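Local coordinates for protein GTP pyrophosphokinase (Streptococcus pneumoniae, PDB 2BE3) that probably transfers pyrophosphate from ATP to GTP or GDP to make the alarmones pppGpp and ppGpp, at residues Glu21-Leu26 against Glu43-Arg48; Val125-Val130 against Thr138-Ile143. One frame throughout, in Å; residues are numbered along the deposited sequence.

Contact 1 (Glu21-Leu26 against Glu43-Arg48)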
loop_
_atom_site.group_PDB
_atom_site.type_symbol
_atom_site.label_atom_id
_atom_site.label_comp_id
_atom_site.label_asym_id
_atom_site.label_seq_id
_atom_site.Cartn_x
_atom_site.Cartn_y
_atom_site.Cartn_z
ATOM N N GLU A 21 -3.826 -0.457 -2.325
ATOM C CA GLU A 21 -3.195 -0.400 -1.013
ATOM C C GLU A 21 -3.885 -1.312 0.006
ATOM O O GLU A 21 -3.215 -2.029 0.756
ATOM C CB GLU A 21 -3.145 1.014 -0.485
ATOM C CG GLU A 21 -2.169 1.917 -1.198
ATOM C CD GLU A 21 -2.253 3.366 -0.719
ATOM O OE1 GLU A 21 -2.741 3.633 0.427
ATOM O OE2 GLU A 21 -1.823 4.247 -1.493
ATOM N N LEU A 22 -5.215 -1.299 0.029
ATOM C CA LEU A 22 -5.939 -2.061 1.033
ATOM C C LEU A 22 -5.791 -3.582 0.850
ATOM O O LEU A 22 -5.610 -4.311 1.827
ATOM C CB LEU A 22 -7.403 -1.621 1.093
ATOM C CG LEU A 22 -7.612 -0.301 1.844
ATOM C CD1 LEU A 22 -8.975 0.319 1.585
ATOM C CD2 LEU A 22 -7.394 -0.567 3.315
ATOM N N LYS A 23 -5.833 -4.046 -0.401
ATOM C CA LYS A 23 -5.512 -5.458 -0.715
ATOM C C LYS A 23 -4.184 -5.862 -0.171
ATOM O O LYS A 23 -4.081 -6.914 0.412
ATOM C CB LYS A 23 -5.557 -5.782 -2.218
ATOM C CG LYS A 23 -6.964 -5.971 -2.720
ATOM C CD LYS A 23 -7.029 -6.535 -4.126
ATOM C CE LYS A 23 -6.274 -5.701 -5.097
ATOM N NZ LYS A 23 -6.515 -6.213 -6.474
ATOM N N ILE A 24 -3.156 -5.055 -0.365
ATOM C CA ILE A 24 -1.832 -5.395 0.145
ATOM C C ILE A 24 -1.783 -5.344 1.684
ATOM O O ILE A 24 -1.202 -6.217 2.327
ATOM C CB ILE A 24 -0.742 -4.501 -0.503
ATOM C CG1 ILE A 24 -0.509 -4.913 -1.958
ATOM C CG2 ILE A 24 0.585 -4.529 0.281
ATOM C CD1 ILE A 24 0.072 -3.746 -2.792
ATOM N N LYS A 25 -2.407 -4.333 2.271
ATOM C CA LYS A 25 -2.469 -4.204 3.726
ATOM C C LYS A 25 -3.262 -5.333 4.387
ATOM O O LYS A 25 -2.819 -5.890 5.352
ATOM C CB LYS A 25 -2.993 -2.833 4.122
ATOM C CG LYS A 25 -1.939 -1.748 3.936
ATOM C CD LYS A 25 -2.612 -0.390 3.878
ATOM C CE LYS A 25 -1.630 0.722 4.244
ATOM N NZ LYS A 25 -2.356 2.021 4.394
ATOM N N LEU A 26 -4.394 -5.716 3.816
ATOM C CA LEU A 26 -5.169 -6.821 4.365
ATOM C C LEU A 26 -4.457 -8.185 4.277
ATOM O O LEU A 26 -4.474 -8.954 5.247
ATOM C CB LEU A 26 -6.543 -6.853 3.708
ATOM C CG LEU A 26 -7.356 -5.619 4.114
ATOM C CD1 LEU A 26 -8.600 -5.467 3.284
ATOM C CD2 LEU A 26 -7.674 -5.622 5.598
ATOM N N GLU A 43 -8.008 -15.950 5.150
ATOM C CA GLU A 43 -7.466 -16.827 4.139
ATOM C C GLU A 43 -7.229 -16.171 2.801
ATOM O O GLU A 43 -6.236 -16.443 2.145
ATOM C CB GLU A 43 -8.416 -18.004 3.874
ATOM C CG GLU A 43 -8.872 -18.753 5.105
ATOM C CD GLU A 43 -9.334 -20.163 4.779
ATOM O OE1 GLU A 43 -9.007 -20.687 3.680
ATOM O OE2 GLU A 43 -10.020 -20.755 5.634
ATOM N N PHE A 44 -8.212 -15.400 2.357
ATOM C CA PHE A 44 -8.212 -14.817 1.026
ATOM C C PHE A 44 -8.635 -13.379 1.145
ATOM O O PHE A 44 -9.459 -13.035 1.976
ATOM C CB PHE A 44 -9.144 -15.552 0.051
ATOM C CG PHE A 44 -8.840 -17.023 -0.101
ATOM C CD1 PHE A 44 -7.688 -17.453 -0.775
ATOM C CD2 PHE A 44 -9.711 -17.981 0.425
ATOM C CE1 PHE A 44 -7.393 -18.833 -0.891
ATOM C CE2 PHE A 44 -9.430 -19.378 0.292
ATOM C CZ PHE A 44 -8.273 -19.790 -0.352
ATOM N N VAL A 45 -8.004 -12.537 0.341
ATOM C CA VAL A 45 -8.367 -11.162 0.230
ATOM C C VAL A 45 -8.538 -10.804 -1.225
ATOM O O VAL A 45 -7.672 -11.021 -2.045
ATOM C CB VAL A 45 -7.371 -10.182 0.899
ATOM C CG1 VAL A 45 -7.855 -8.708 0.685
ATOM C CG2 VAL A 45 -7.199 -10.497 2.362
ATOM N N THR A 46 -9.633 -10.111 -1.482
ATOM C CA THR A 46 -10.043 -9.741 -2.818
ATOM C C THR A 46 -10.473 -8.262 -2.770
ATOM O O THR A 46 -10.787 -7.758 -1.701
ATOM C CB THR A 46 -11.125 -10.743 -3.181
ATOM O OG1 THR A 46 -10.505 -11.796 -3.953
ATOM C CG2 THR A 46 -12.201 -10.187 -3.918
ATOM N N GLY A 47 -10.409 -7.562 -3.896
ATOM C CA GLY A 47 -10.959 -6.237 -4.022
ATOM C C GLY A 47 -11.235 -5.796 -5.443
ATOM O O GLY A 47 -10.677 -6.341 -6.391
ATOM N N ARG A 48 -12.091 -4.791 -5.580
ATOM C CA ARG A 48 -12.480 -4.249 -6.878
ATOM C C ARG A 48 -12.942 -2.789 -6.732
ATOM O O ARG A 48 -13.514 -2.437 -5.751
ATOM C CB ARG A 48 -13.624 -5.087 -7.468
ATOM C CG ARG A 48 -14.843 -5.206 -6.529
ATOM C CD ARG A 48 -15.967 -4.502 -7.154
ATOM N NE ARG A 48 -17.132 -4.198 -6.303
ATOM C CZ ARG A 48 -17.289 -3.138 -5.493
ATOM N NH1 ARG A 48 -16.306 -2.246 -5.283
ATOM N NH2 ARG A 48 -18.452 -2.997 -4.870
HETATM O O HOH W 1 -8.446 -8.650 -5.945
#
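Val45, Lys23 and Leu26 make most of this contact, in which segment 21-26 of helix 6-35 runs almost antiparallel to segment 43-48 of strand 42-49, the two axes 8.2 Å apart. The chain returns from the helix into this strand, the outermost of the sheet within this chain, and the helix packs on it as part of an alpha/beta fold. Val45 points at the helix and sets both methyls against Leu26 CB, CG1 at 3.8 Å and CG2 at 3.9 Å. Its CG1 stands anti to the backbone N (chi1 179°), which places that methyl also near the carbonyl oxygen of Lys23. Two residues on, the strand has Gly47, and the Lys23 chain lies against its bare backbone, with CD 3.5 Å from Gly47 N. The chain then bends at chi3 (-56°), and one water accepts from Lys23 NZ at 3.2 Å and from Gly47 N at 3.0 Å. From the next turns of the helix, Arg27 and Arg30 donate to the carbonyl oxygens of Val45 and Glu43. The chemistry is mixed: a small apolar patch, and beside it a water that gives the strand's N-H a partner the helix itself does not provide.

Contact 2 (Val125-Val130 against Thr138-Ile143); sequences VVEYTV and TILAEI
Tyr128 O takes the N-H of Ile139 at 2.8 Å, nearly straight at 176°; Thr138 CA adds a CA-H...O contact to the same oxygen. In return Tyr128 N donates to Ile139 O at 3.0 Å, closing one hydrogen-bonded pair of an antiparallel ladder. The other is Val126 with Ala141, where Val126 N reaches Ala141 O at 2.8 Å and Ala141 N returns a bond to Val126 O. Between and beyond them lie the non-hydrogen-bonded pairs Val125-Glu142, Glu127-Leu140 and Thr129-Thr138. In the last, the two hydroxyls meet, OG1 of Thr129 to OG1 of Thr138 at 2.8 Å. Each OG1 sits anti to its own carbonyl carbon (chi1 -60° and -64°), turning the hydroxyls inward across the pair. On that face Glu127 and Leu140 run side by side, Glu127 CG 3.9 Å from Leu140 CD2, while the carboxylate continues to a salt bridge with Arg103 of strand 102-109. The other face carries Val126, Tyr128, Ile139 and Ala141. Here Val126 CG2 is 4.1 Å from Ala141 CB and Ile139 CD1 lies 4.4 Å from Tyr128 CB; Ala18 of helix 6-35 packs on both Tyr128 and Ile139. In this beta hairpin, strand 137-147 is the middle strand of the five-stranded sheet, and 122-130 lies between it and strand 102-109. The chemistry implies two unlike faces: a largely apolar one under helix 6-35, its polar exception the Tyr128 hydroxyl bonded to Glu21 and Lys25, and one where two threonine hydroxyls, Glu127 and Glu142 (OE1 bonded to Gln144) sit among Val125 and Leu140.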
loop_
_atom_site.group_PDB
_atom_site.type_symbol
_atom_site.label_atom_id
_atom_site.label_comp_id
_atom_site.label_asym_id
_atom_site.label_seq_id
_atom_site.Cartn_x
_atom_site.Cartn_y
_atom_site.Cartn_z
ATOM N N VAL A 125 -17.602 -0.266 6.844
ATOM C CA VAL A 125 -17.364 0.906 6.007
ATOM C C VAL A 125 -16.335 1.809 6.666
ATOM O O VAL A 125 -16.453 2.106 7.843
ATOM C CB VAL A 125 -18.666 1.680 5.708
ATOM C CG1 VAL A 125 -18.382 2.872 4.779
ATOM C CG2 VAL A 125 -19.731 0.724 5.076
ATOM N N VAL A 126 -15.295 2.198 5.933
ATOM C CA VAL A 126 -14.189 2.924 6.549
ATOM C C VAL A 126 -13.903 4.192 5.770
ATOM O O VAL A 126 -14.198 4.263 4.581
ATOM C CB VAL A 126 -12.864 2.083 6.702
ATOM C CG1 VAL A 126 -13.076 0.745 7.527
ATOM C CG2 VAL A 126 -12.206 1.799 5.355
ATOM N N GLU A 127 -13.377 5.199 6.455
ATOM C CA GLU A 127 -12.749 6.313 5.778
ATOM C C GLU A 127 -11.287 5.959 5.622
ATOM O O GLU A 127 -10.636 5.520 6.579
ATOM C CB GLU A 127 -12.894 7.595 6.558
ATOM C CG GLU A 127 -14.186 8.223 6.310
ATOM C CD GLU A 127 -14.465 9.396 7.222
ATOM O OE1 GLU A 127 -13.551 9.837 7.983
ATOM O OE2 GLU A 127 -15.623 9.876 7.156
ATOM N N TYR A 128 -10.803 6.109 4.389
ATOM C CA TYR A 128 -9.431 5.780 4.035
ATOM C C TYR A 128 -8.881 6.951 3.227
ATOM O O TYR A 128 -9.508 7.420 2.273
ATOM C CB TYR A 128 -9.376 4.451 3.259
ATOM C CG TYR A 128 -7.972 3.953 3.005
ATOM C CD1 TYR A 128 -7.247 3.314 4.017
ATOM C CD2 TYR A 128 -7.350 4.150 1.756
ATOM C CE1 TYR A 128 -5.952 2.871 3.800
ATOM C CE2 TYR A 128 -6.042 3.733 1.535
ATOM C CZ TYR A 128 -5.350 3.083 2.556
ATOM O OH TYR A 128 -4.056 2.646 2.347
ATOM N N THR A 129 -7.724 7.450 3.638
ATOM C CA THR A 129 -7.064 8.551 2.935
ATOM C C THR A 129 -5.911 8.035 2.075
ATOM O O THR A 129 -5.042 7.302 2.552
ATOM C CB THR A 129 -6.566 9.602 3.937
ATOM O OG1 THR A 129 -7.710 10.076 4.632
ATOM C CG2 THR A 129 -5.869 10.814 3.221
ATOM N N VAL A 130 -5.936 8.400 0.794
ATOM C CA VAL A 130 -4.804 8.122 -0.107
ATOM C C VAL A 130 -4.025 9.410 -0.378
ATOM O O VAL A 130 -4.614 10.485 -0.469
ATOM C CB VAL A 130 -5.245 7.455 -1.443
ATOM C CG1 VAL A 130 -5.709 6.048 -1.181
ATOM C CG2 VAL A 130 -6.345 8.273 -2.135
ATOM N N THR A 138 -9.516 11.702 0.843
ATOM C CA THR A 138 -10.248 10.760 1.687
ATOM C C THR A 138 -11.432 10.138 0.944
ATOM O O THR A 138 -12.236 10.835 0.354
ATOM C CB THR A 138 -10.754 11.411 2.969
ATOM O OG1 THR A 138 -9.644 11.839 3.761
ATOM C CG2 THR A 138 -11.487 10.414 3.782
ATOM N N ILE A 139 -11.514 8.818 0.954
ATOM C CA ILE A 139 -12.577 8.108 0.266
ATOM C C ILE A 139 -13.314 7.164 1.247
ATOM O O ILE A 139 -12.798 6.838 2.337
ATOM C CB ILE A 139 -12.057 7.360 -1.024
ATOM C CG1 ILE A 139 -10.938 6.375 -0.719
ATOM C CG2 ILE A 139 -11.522 8.343 -2.070
ATOM C CD1 ILE A 139 -11.410 4.977 -0.614
ATOM N N LEU A 140 -14.541 6.778 0.896
ATOM C CA LEU A 140 -15.164 5.637 1.550
ATOM C C LEU A 140 -14.756 4.304 0.899
ATOM O O LEU A 140 -14.854 4.130 -0.347
ATOM C CB LEU A 140 -16.703 5.768 1.627
ATOM C CG LEU A 140 -17.271 6.970 2.409
ATOM C CD1 LEU A 140 -18.790 7.065 2.227
ATOM C CD2 LEU A 140 -16.904 6.948 3.859
ATOM N N ALA A 141 -14.366 3.338 1.734
ATOM C CA ALA A 141 -14.207 1.939 1.248
ATOM C C ALA A 141 -15.074 0.983 2.082
ATOM O O ALA A 141 -15.294 1.204 3.283
ATOM C CB ALA A 141 -12.753 1.523 1.277
ATOM N N GLU A 142 -15.599 -0.053 1.450
ATOM C CA GLU A 142 -16.372 -1.040 2.165
ATOM C C GLU A 142 -15.583 -2.355 2.241
ATOM O O GLU A 142 -15.224 -2.919 1.198
ATOM C CB GLU A 142 -17.695 -1.235 1.472
ATOM C CG GLU A 142 -18.683 -2.136 2.186
ATOM C CD GLU A 142 -19.585 -2.850 1.194
ATOM O OE1 GLU A 142 -19.054 -3.625 0.320
ATOM O OE2 GLU A 142 -20.816 -2.614 1.279
ATOM N N ILE A 143 -15.237 -2.787 3.458
ATOM C CA ILE A 143 -14.618 -4.087 3.658
ATOM C C ILE A 143 -15.674 -5.079 4.146
ATOM O O ILE A 143 -16.269 -4.894 5.216
ATOM C CB ILE A 143 -13.450 -4.040 4.660
ATOM C CG1 ILE A 143 -12.415 -2.967 4.245
ATOM C CG2 ILE A 143 -12.820 -5.459 4.805
ATOM C CD1 ILE A 143 -11.422 -2.613 5.335
#

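In the fold
Both contacts reach the same mixed sheet, their centres about 13 Å apart, and helix 6-35 touches both: it supplies one segment of contact 1 and packs on the hairpin of contact 2. The direct junction is the hydroxyl of Tyr128, with Glu21 OE1 at 2.5 Å and Lys25 NZ at 2.7 Å from its OH, both probable hydrogen bonds; Lys25 also pairs with Asp101. Beside these polar contacts Leu22 CD2 packs at 3.8 Å on Tyr128 CE1, and Leu22 CD1 lies 4.0 Å from Ala141 CB. Strand 77-83 separates strand 42-49 from the hairpin, within a sheet consistent with the RelA/SpoT synthetase fold.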